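Local coordinates for protein pullulanase (Klebsiella oxytoca, PDB 2YOC) that probably hydrolyses the alpha-1,6-glucosidic linkages of pullulan and related branched glucans, as a secreted glycosyl hydrolase, at residues 168-178 with 227-237; 275-285 with 324-332. All coordinates share one frame; numbering follows the deposited sequence.

Contact 1: 168-178 with 227-237; sequences HWVDKNTLLWP and LSSYAAFKLPD
The Tyr230 ring is gripped between two aliphatic groups while its edge is directed at the face of His168. The two aromatic planes stand at 88° with centroids 5.7 Å apart, a T-shaped pair. Pro178 CG lies over one face of the tyrosine, 3.8 Å from its centroid, and Leu227 CD2 covers the opposite face near the rim. The same methyl sits 4.0 Å from the His168 centroid, a CH-pi contact that lets one leucine branch serve both rings; His168 NE2 is bonded to Glu621 O, which anchors one ring nitrogen. Strands 174-176 and 232-234 run antiparallel beside this cluster, within the mixed sheet of the pullulanase N2 domain. Leu175 and Phe233 form the hydrogen-bonded pair: Leu175 N meets Phe233 O at 3.0 Å, and Phe233 N returns to Leu175 O. Trp177 N to Ala231 O (2.8 Å, 170°) and Leu235 N to Asn173 O extend the ladder at its two ends. Beyond Asn173, Leu235 CD2 approaches Trp169 CZ2 at 3.7 Å. On the face with Thr174 and Ala232, Leu176 has CG anti to its carbonyl carbon (chi1 -55°), which turns the branch across the sheet face and brings CD2 to 3.8 Å from Ala232 CB.

Contact 2: 275-285 with 324-332; sequences AYAEAAEALSY and TRDSASGAW. With SO4 (sulfate ion), chain S.
Tyr276 lies against the turn 327-330, its CB 3.3 Å from Ser329 O and its CD1 3.5 Å from Gly330 N. With CG anti to the carbonyl carbon (chi1 -50°), the ring reaches Ser327 O, at its edge near the ring plane, 3.6 Å from CE1. One helical turn on, Ala279 CB packs on Ala328, 3.4 Å from that residue's O. Leu283 CD1 and the Tyr285 ring edge converge on Ala331 CB. These contacts are mainly van der Waals; a water donates to Ala275 O and, weakly, to Ser327 O.

A second shell of bonds braces both surfaces. Tyr285 OH donates to Ala280 O at 2.7 Å, from the face of the carbonyl plane opposite to Leu283 N, so Ala280 O holds two donors. Ser329 OG donates to Asp326 OD2 (2.7 Å) and accepts from Ala331 N at 159°, an ST turn. Gly330, at positive phi (72°), lies in the chain-reversing loop, its N bonded back to Asp326 O. Tyr276 OH meets the edge of the Arg325 guanidinium, 3.8 Å from NH2, with the two planes at right angles. Further out, Asp242 joins the two sides, hydrogen-bonded to Tyr276 OH and salt-bridged to Arg325 NH1, while Arg325 NH2 bonds Pro301 O. Helix 269-280 and residues 281-285 thus pack on a beta-hairpin loop of the carbohydrate-binding module 48 sheet, between strands 317-326 and 331-336.

How the contacts relate
Contacts 1 and 2 follow one another along the chain, their centres about 23 Å apart, and meet where Lys172 CE comes within 4.0 Å of Ala275 CA. Helix 269-280 provides a further connection: Asp274 accepts a hydrogen bond from Lys172 N, Val271 shares a backbone bond with Trp169, and the later residues of the helix form part of one side of contact 2. It thus connects the N2 and module 48 sheets, with Leu245, touching both Trp169 and Tyr276, as a second point of contact. The contact centres lie about 33 and 31 Å from the chain centre; a calcium ion is about 9 Å from the Leu227 side chain, and Ser284 approaches a sulfate, probably from crystallisation liquor.

Contact 1: 168-178 with 227-237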
loop_
_atom_site.group_PDB
_atom_site.type_symbol
_atom_site.label_atom_id
_atom_site.label_comp_id
_atom_site.label_asym_id
_atom_site.label_seq_id
_atom_site.Cartn_x
_atom_site.Cartn_y
_atom_site.Cartn_z
ATOM N N HIS B 168 -38.224 26.470 5.448
ATOM C CA HIS B 168 -37.054 27.313 5.632
ATOM C C HIS B 168 -37.128 28.596 4.827
ATOM O O HIS B 168 -36.954 28.574 3.603
ATOM C CB HIS B 168 -35.780 26.520 5.207
ATOM C CG HIS B 168 -35.437 25.372 6.105
ATOM N ND1 HIS B 168 -34.258 25.340 6.798
ATOM C CD2 HIS B 168 -36.139 24.245 6.390
ATOM C CE1 HIS B 168 -34.277 24.210 7.491
ATOM N NE2 HIS B 168 -35.401 23.529 7.288
ATOM N N TRP B 169 -37.344 29.731 5.503
ATOM C CA TRP B 169 -37.325 31.018 4.811
ATOM C C TRP B 169 -35.824 31.433 4.767
ATOM O O TRP B 169 -35.248 31.904 5.750
ATOM C CB TRP B 169 -38.215 32.010 5.552
ATOM C CG TRP B 169 -38.600 33.241 4.779
ATOM C CD1 TRP B 169 -38.150 33.635 3.550
ATOM C CD2 TRP B 169 -39.512 34.262 5.222
ATOM N NE1 TRP B 169 -38.725 34.843 3.199
ATOM C CE2 TRP B 169 -39.578 35.238 4.201
ATOM C CE3 TRP B 169 -40.301 34.429 6.371
ATOM C CZ2 TRP B 169 -40.380 36.372 4.310
ATOM C CZ3 TRP B 169 -41.112 35.541 6.461
ATOM C CH2 TRP B 169 -41.123 36.512 5.456
ATOM N N VAL B 170 -35.185 31.126 3.657
ATOM C CA VAL B 170 -33.758 31.297 3.425
ATOM C C VAL B 170 -33.300 32.648 2.860
ATOM O O VAL B 170 -32.125 32.996 2.968
ATOM C CB VAL B 170 -33.207 30.102 2.646
ATOM C CG1 VAL B 170 -33.352 28.843 3.485
ATOM C CG2 VAL B 170 -33.917 29.953 1.298
ATOM N N ASP B 171 -34.208 33.381 2.229
ATOM C CA ASP B 171 -33.966 34.714 1.695
ATOM C C ASP B 171 -35.315 35.426 1.565
ATOM O O ASP B 171 -36.343 34.755 1.648
ATOM C CB ASP B 171 -33.153 34.698 0.380
ATOM C CG ASP B 171 -33.875 34.237 -0.877
ATOM O OD1 ASP B 171 -34.983 34.735 -1.145
ATOM O OD2 ASP B 171 -33.265 33.505 -1.672
ATOM N N LYS B 172 -35.306 36.771 1.354
ATOM C CA LYS B 172 -36.492 37.615 1.212
ATOM C C LYS B 172 -37.596 36.959 0.352
ATOM O O LYS B 172 -38.746 36.892 0.781
ATOM C CB LYS B 172 -36.105 38.985 0.630
ATOM C CG LYS B 172 -35.353 39.933 1.579
ATOM C CD LYS B 172 -34.305 40.803 0.811
ATOM C CE LYS B 172 -34.002 42.141 1.455
ATOM N NZ LYS B 172 -32.729 42.734 0.954
ATOM N N ASN B 173 -37.222 36.412 -0.813
ATOM C CA ASN B 173 -38.121 35.803 -1.800
ATOM C C ASN B 173 -38.335 34.263 -1.737
ATOM O O ASN B 173 -39.299 33.767 -2.317
ATOM C CB ASN B 173 -37.582 36.143 -3.188
ATOM C CG ASN B 173 -38.631 36.487 -4.204
ATOM O OD1 ASN B 173 -39.704 37.044 -3.898
ATOM N ND2 ASN B 173 -38.304 36.229 -5.456
ATOM N N THR B 174 -37.422 33.512 -1.102
ATOM C CA THR B 174 -37.429 32.052 -1.131
ATOM C C THR B 174 -37.769 31.306 0.150
ATOM O O THR B 174 -37.213 31.571 1.214
ATOM C CB THR B 174 -36.133 31.584 -1.799
ATOM O OG1 THR B 174 -36.005 32.266 -3.050
ATOM C CG2 THR B 174 -36.088 30.093 -2.030
ATOM N N LEU B 175 -38.659 30.328 0.015
ATOM C CA LEU B 175 -39.080 29.453 1.095
ATOM C C LEU B 175 -38.825 28.016 0.608
ATOM O O LEU B 175 -39.340 27.609 -0.452
ATOM C CB LEU B 175 -40.564 29.716 1.437
ATOM C CG LEU B 175 -41.296 28.872 2.502
ATOM C CD1 LEU B 175 -41.815 27.583 1.957
ATOM C CD2 LEU B 175 -40.508 28.691 3.771
ATOM N N LEU B 176 -37.970 27.274 1.347
ATOM C CA LEU B 176 -37.629 25.893 0.991
ATOM C C LEU B 176 -38.425 24.942 1.827
ATOM O O LEU B 176 -38.441 25.063 3.058
ATOM C CB LEU B 176 -36.132 25.583 1.103
ATOM C CG LEU B 176 -35.180 26.484 0.327
ATOM C CD1 LEU B 176 -33.771 26.223 0.738
ATOM C CD2 LEU B 176 -35.331 26.312 -1.170
ATOM N N TRP B 177 -39.150 24.031 1.157
ATOM C CA TRP B 177 -39.981 23.042 1.835
ATOM C C TRP B 177 -40.217 21.793 0.991
ATOM O O TRP B 177 -40.963 21.845 0.004
ATOM C CB TRP B 177 -41.311 23.651 2.307
ATOM C CG TRP B 177 -42.149 22.738 3.156
ATOM C CD1 TRP B 177 -41.709 21.764 4.010
ATOM C CD2 TRP B 177 -43.572 22.799 3.316
ATOM N NE1 TRP B 177 -42.773 21.185 4.657
ATOM C CE2 TRP B 177 -43.934 21.802 4.250
ATOM C CE3 TRP B 177 -44.592 23.556 2.708
ATOM C CZ2 TRP B 177 -45.270 21.554 4.600
ATOM C CZ3 TRP B 177 -45.909 23.314 3.062
ATOM C CH2 TRP B 177 -46.237 22.338 4.010
ATOM N N PRO B 178 -39.628 20.648 1.392
ATOM C CA PRO B 178 -39.892 19.398 0.645
ATOM C C PRO B 178 -41.373 18.929 0.740
ATOM O O PRO B 178 -41.894 18.315 -0.201
ATOM C CB PRO B 178 -38.921 18.379 1.268
ATOM C CG PRO B 178 -38.082 19.143 2.227
ATOM C CD PRO B 178 -38.753 20.418 2.556
ATOM N N LEU B 227 -29.524 22.173 2.205
ATOM C CA LEU B 227 -30.938 22.337 1.812
ATOM C C LEU B 227 -31.135 22.473 0.298
ATOM O O LEU B 227 -32.271 22.551 -0.169
ATOM C CB LEU B 227 -31.681 23.474 2.547
ATOM C CG LEU B 227 -31.365 23.717 4.007
ATOM C CD1 LEU B 227 -31.719 25.128 4.374
ATOM C CD2 LEU B 227 -32.066 22.711 4.915
ATOM N N SER B 228 -30.039 22.466 -0.462
ATOM C CA SER B 228 -30.050 22.628 -1.922
ATOM C C SER B 228 -31.028 21.710 -2.669
ATOM O O SER B 228 -31.575 22.134 -3.690
ATOM C CB SER B 228 -28.634 22.525 -2.491
ATOM O OG SER B 228 -28.075 21.260 -2.187
ATOM N N SER B 229 -31.271 20.482 -2.139
ATOM C CA SER B 229 -32.174 19.486 -2.713
ATOM C C SER B 229 -33.650 19.790 -2.397
ATOM O O SER B 229 -34.532 19.307 -3.108
ATOM C CB SER B 229 -31.795 18.086 -2.232
ATOM O OG SER B 229 -32.115 17.845 -0.868
ATOM N N TYR B 230 -33.917 20.590 -1.341
ATOM C CA TYR B 230 -35.265 20.991 -0.900
ATOM C C TYR B 230 -36.040 21.782 -1.975
ATOM O O TYR B 230 -35.441 22.599 -2.700
ATOM C CB TYR B 230 -35.171 21.862 0.352
ATOM C CG TYR B 230 -34.881 21.145 1.651
ATOM C CD1 TYR B 230 -34.026 20.050 1.693
ATOM C CD2 TYR B 230 -35.393 21.615 2.851
ATOM C CE1 TYR B 230 -33.736 19.402 2.893
ATOM C CE2 TYR B 230 -35.140 20.958 4.052
ATOM C CZ TYR B 230 -34.292 19.860 4.075
ATOM O OH TYR B 230 -34.016 19.230 5.276
ATOM N N ALA B 231 -37.375 21.543 -2.047
ATOM C CA ALA B 231 -38.297 22.184 -2.981
ATOM C C ALA B 231 -38.387 23.693 -2.732
ATOM O O ALA B 231 -38.773 24.116 -1.629
ATOM C CB ALA B 231 -39.679 21.551 -2.864
ATOM N N ALA B 232 -38.035 24.500 -3.764
ATOM C CA ALA B 232 -38.054 25.970 -3.703
ATOM C C ALA B 232 -39.396 26.586 -4.102
ATOM O O ALA B 232 -40.017 26.135 -5.066
ATOM C CB ALA B 232 -36.931 26.558 -4.557
ATOM N N PHE B 233 -39.824 27.630 -3.352
ATOM C CA PHE B 233 -41.057 28.387 -3.596
ATOM C C PHE B 233 -40.811 29.889 -3.537
ATOM O O PHE B 233 -40.209 30.377 -2.578
ATOM C CB PHE B 233 -42.169 28.006 -2.602
ATOM C CG PHE B 233 -42.490 26.534 -2.607
ATOM C CD1 PHE B 233 -41.807 25.656 -1.777
ATOM C CD2 PHE B 233 -43.457 26.018 -3.460
ATOM C CE1 PHE B 233 -42.102 24.287 -1.789
ATOM C CE2 PHE B 233 -43.746 24.654 -3.463
ATOM C CZ PHE B 233 -43.059 23.802 -2.634
ATOM N N LYS B 234 -41.290 30.611 -4.566
ATOM C CA LYS B 234 -41.181 32.069 -4.700
ATOM C C LYS B 234 -42.323 32.726 -3.941
ATOM O O LYS B 234 -43.470 32.296 -4.078
ATOM C CB LYS B 234 -41.222 32.471 -6.186
ATOM C CG LYS B 234 -40.697 33.866 -6.474
ATOM C CD LYS B 234 -40.974 34.301 -7.906
ATOM C CE LYS B 234 -40.288 35.589 -8.334
ATOM N NZ LYS B 234 -38.825 35.432 -8.598
ATOM N N LEU B 235 -42.012 33.750 -3.118
ATOM C CA LEU B 235 -43.016 34.504 -2.341
ATOM C C LEU B 235 -43.569 35.585 -3.257
ATOM O O LEU B 235 -42.834 36.008 -4.152
ATOM C CB LEU B 235 -42.365 35.191 -1.123
ATOM C CG LEU B 235 -42.474 34.486 0.220
ATOM C CD1 LEU B 235 -41.337 33.476 0.408
ATOM C CD2 LEU B 235 -42.437 35.482 1.362
ATOM N N PRO B 236 -44.809 36.120 -3.030
ATOM C CA PRO B 236 -45.297 37.215 -3.891
ATOM C C PRO B 236 -44.418 38.464 -3.801
ATOM O O PRO B 236 -43.636 38.605 -2.852
ATOM C CB PRO B 236 -46.714 37.465 -3.378
ATOM C CG PRO B 236 -46.747 36.911 -2.031
ATOM C CD PRO B 236 -45.824 35.755 -2.013
ATOM N N ASP B 237 -44.499 39.347 -4.807
ATOM C CA ASP B 237 -43.689 40.569 -4.794
ATOM C C ASP B 237 -44.200 41.611 -3.796
ATOM O O ASP B 237 -43.408 42.382 -3.255
ATOM C CB ASP B 237 -43.502 41.137 -6.199
ATOM C CG ASP B 237 -42.756 40.199 -7.123
ATOM O OD1 ASP B 237 -41.794 39.532 -6.651
ATOM O OD2 ASP B 237 -43.126 40.128 -8.318
#

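Contact 2: 275-285 with 324-332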
loop_
_atom_site.group_PDB
_atom_site.type_symbol
_atom_site.label_atom_id
_atom_site.label_comp_id
_atom_site.label_asym_id
_atom_site.label_seq_id
_atom_site.Cartn_x
_atom_site.Cartn_y
_atom_site.Cartn_z
ATOM N N ALA B 275 -32.043 39.829 5.023
ATOM C CA ALA B 275 -32.773 41.086 5.132
ATOM C C ALA B 275 -32.102 42.133 5.988
ATOM O O ALA B 275 -32.220 43.330 5.680
ATOM C CB ALA B 275 -34.191 40.825 5.629
ATOM N N TYR B 276 -31.416 41.698 7.065
ATOM C CA TYR B 276 -30.834 42.618 8.039
ATOM C C TYR B 276 -29.328 42.573 8.244
ATOM O O TYR B 276 -28.740 43.599 8.578
ATOM C CB TYR B 276 -31.507 42.421 9.409
ATOM C CG TYR B 276 -33.017 42.430 9.379
ATOM C CD1 TYR B 276 -33.731 43.632 9.416
ATOM C CD2 TYR B 276 -33.739 41.240 9.332
ATOM C CE1 TYR B 276 -35.124 43.647 9.388
ATOM C CE2 TYR B 276 -35.133 41.243 9.310
ATOM C CZ TYR B 276 -35.820 42.450 9.328
ATOM O OH TYR B 276 -37.189 42.454 9.274
ATOM N N ALA B 277 -28.711 41.396 8.125
ATOM C CA ALA B 277 -27.289 41.253 8.409
ATOM C C ALA B 277 -26.342 42.232 7.735
ATOM O O ALA B 277 -25.363 42.615 8.377
ATOM C CB ALA B 277 -26.819 39.822 8.234
ATOM N N GLU B 278 -26.621 42.671 6.487
ATOM C CA GLU B 278 -25.693 43.609 5.851
ATOM C C GLU B 278 -25.530 44.877 6.655
ATOM O O GLU B 278 -24.383 45.238 6.971
ATOM C CB GLU B 278 -26.050 43.924 4.396
ATOM C CG GLU B 278 -24.816 44.039 3.518
ATOM C CD GLU B 278 -25.051 44.657 2.154
ATOM O OE1 GLU B 278 -26.044 44.287 1.478
ATOM O OE2 GLU B 278 -24.237 45.526 1.764
ATOM N N ALA B 279 -26.680 45.491 7.053
ATOM C CA ALA B 279 -26.762 46.721 7.847
ATOM C C ALA B 279 -26.366 46.478 9.266
ATOM O O ALA B 279 -25.594 47.260 9.827
ATOM C CB ALA B 279 -28.169 47.291 7.809
ATOM N N ALA B 280 -26.900 45.404 9.862
ATOM C CA ALA B 280 -26.674 45.055 11.263
ATOM C C ALA B 280 -25.202 44.860 11.567
ATOM O O ALA B 280 -24.754 45.303 12.619
ATOM C CB ALA B 280 -27.473 43.822 11.635
ATOM N N GLU B 281 -24.435 44.293 10.602
ATOM C CA GLU B 281 -23.003 44.003 10.714
ATOM C C GLU B 281 -22.181 45.241 10.897
ATOM O O GLU B 281 -21.079 45.164 11.453
ATOM C CB GLU B 281 -22.498 43.250 9.473
ATOM C CG GLU B 281 -22.534 41.735 9.595
ATOM C CD GLU B 281 -22.228 40.945 8.333
ATOM O OE1 GLU B 281 -21.981 41.555 7.265
ATOM O OE2 GLU B 281 -22.214 39.697 8.425
ATOM N N ALA B 282 -22.692 46.376 10.412
ATOM C CA ALA B 282 -21.981 47.645 10.454
ATOM C C ALA B 282 -22.240 48.471 11.747
ATOM O O ALA B 282 -21.856 49.654 11.812
ATOM C CB ALA B 282 -22.318 48.443 9.209
ATOM N N LEU B 283 -22.893 47.856 12.767
ATOM C CA LEU B 283 -23.209 48.538 14.027
ATOM C C LEU B 283 -22.498 47.959 15.224
ATOM O O LEU B 283 -21.904 46.881 15.141
ATOM C CB LEU B 283 -24.712 48.631 14.284
ATOM C CG LEU B 283 -25.499 49.223 13.125
ATOM C CD1 LEU B 283 -26.940 49.274 13.442
ATOM C CD2 LEU B 283 -24.998 50.573 12.756
ATOM N N SER B 284 -22.497 48.717 16.334
ATOM C CA SER B 284 -21.836 48.302 17.566
ATOM C C SER B 284 -22.846 47.955 18.622
ATOM O O SER B 284 -23.884 48.621 18.768
ATOM C CB SER B 284 -20.829 49.342 18.022
ATOM O OG SER B 284 -19.615 49.094 17.324
ATOM N N TYR B 285 -22.588 46.859 19.308
ATOM C CA TYR B 285 -23.557 46.364 20.272
ATOM C C TYR B 285 -23.124 46.397 21.735
ATOM O O TYR B 285 -21.916 46.456 22.039
ATOM C CB TYR B 285 -24.143 45.009 19.816
ATOM C CG TYR B 285 -24.798 45.091 18.451
ATOM C CD1 TYR B 285 -24.055 44.933 17.288
ATOM C CD2 TYR B 285 -26.155 45.372 18.322
ATOM C CE1 TYR B 285 -24.645 45.039 16.027
ATOM C CE2 TYR B 285 -26.759 45.477 17.061
ATOM C CZ TYR B 285 -26.001 45.280 15.918
ATOM O OH TYR B 285 -26.554 45.381 14.670
ATOM N N THR B 324 -35.438 52.642 19.932
ATOM C CA THR B 324 -35.710 53.053 18.564
ATOM C C THR B 324 -35.250 51.974 17.631
ATOM O O THR B 324 -34.069 51.579 17.657
ATOM C CB THR B 324 -35.094 54.435 18.273
ATOM O OG1 THR B 324 -35.627 55.382 19.202
ATOM C CG2 THR B 324 -35.380 54.918 16.865
ATOM N N ARG B 325 -36.170 51.492 16.796
ATOM C CA ARG B 325 -35.850 50.431 15.841
ATOM C C ARG B 325 -35.324 51.024 14.533
ATOM O O ARG B 325 -35.925 51.959 13.998
ATOM C CB ARG B 325 -37.094 49.554 15.573
ATOM C CG ARG B 325 -36.831 48.294 14.775
ATOM C CD ARG B 325 -38.137 47.628 14.411
ATOM N NE ARG B 325 -37.939 46.235 13.991
ATOM C CZ ARG B 325 -37.857 45.828 12.725
ATOM N NH1 ARG B 325 -37.953 46.701 11.727
ATOM N NH2 ARG B 325 -37.673 44.546 12.446
ATOM N N ASP B 326 -34.206 50.472 14.027
ATOM C CA ASP B 326 -33.669 50.816 12.721
ATOM C C ASP B 326 -34.193 49.710 11.824
ATOM O O ASP B 326 -33.916 48.527 12.072
ATOM C CB ASP B 326 -32.128 50.849 12.719
ATOM C CG ASP B 326 -31.487 51.067 11.342
ATOM O OD1 ASP B 326 -32.099 51.789 10.497
ATOM O OD2 ASP B 326 -30.366 50.547 11.118
ATOM N N SER B 327 -35.013 50.086 10.835
ATOM C CA SER B 327 -35.660 49.130 9.921
ATOM C C SER B 327 -34.706 48.325 9.021
ATOM O O SER B 327 -34.975 47.157 8.727
ATOM C CB SER B 327 -36.740 49.820 9.090
ATOM O OG SER B 327 -36.238 50.975 8.433
ATOM N N ALA B 328 -33.588 48.939 8.617
ATOM C CA ALA B 328 -32.594 48.334 7.742
ATOM C C ALA B 328 -31.861 47.214 8.400
ATOM O O ALA B 328 -31.429 46.263 7.720
ATOM C CB ALA B 328 -31.599 49.382 7.315
ATOM N N SER B 329 -31.681 47.334 9.721
ATOM C CA SER B 329 -30.906 46.396 10.517
ATOM C C SER B 329 -31.690 45.529 11.472
ATOM O O SER B 329 -31.164 44.504 11.901
ATOM C CB SER B 329 -29.865 47.167 11.324
ATOM O OG SER B 329 -30.503 48.056 12.228
ATOM N N GLY B 330 -32.854 45.990 11.909
ATOM C CA GLY B 330 -33.581 45.279 12.942
ATOM C C GLY B 330 -32.900 45.420 14.305
ATOM O O GLY B 330 -33.204 44.674 15.246
ATOM N N ALA B 331 -31.959 46.384 14.424
ATOM C CA ALA B 331 -31.292 46.704 15.673
ATOM C C ALA B 331 -32.122 47.760 16.376
ATOM O O ALA B 331 -32.766 48.571 15.706
ATOM C CB ALA B 331 -29.889 47.226 15.400
ATOM N N TRP B 332 -32.144 47.729 17.725
ATOM C CA TRP B 332 -32.881 48.686 18.583
ATOM C C TRP B 332 -31.888 49.471 19.396
ATOM O O TRP B 332 -30.928 48.892 19.930
ATOM C CB TRP B 332 -33.834 47.956 19.545
ATOM C CG TRP B 332 -34.911 47.165 18.860
ATOM C CD1 TRP B 332 -34.762 45.990 18.172
ATOM C CD2 TRP B 332 -36.310 47.464 18.848
ATOM N NE1 TRP B 332 -35.986 45.541 17.731
ATOM C CE2 TRP B 332 -36.955 46.430 18.123
ATOM C CE3 TRP B 332 -37.087 48.490 19.403
ATOM C CZ2 TRP B 332 -38.337 46.405 17.922
ATOM C CZ3 TRP B 332 -38.458 48.455 19.219
ATOM C CH2 TRP B 332 -39.069 47.427 18.478
HETATM S S SO4 S . -18.807 52.699 15.980
HETATM O O1 SO4 S . -20.066 51.924 15.935
HETATM O O2 SO4 S . -19.070 54.093 15.551
HETATM O O3 SO4 S . -17.827 52.065 15.087
HETATM O O4 SO4 S . -18.279 52.709 17.349
HETATM O O HOH W 1 -34.722 45.451 5.818
#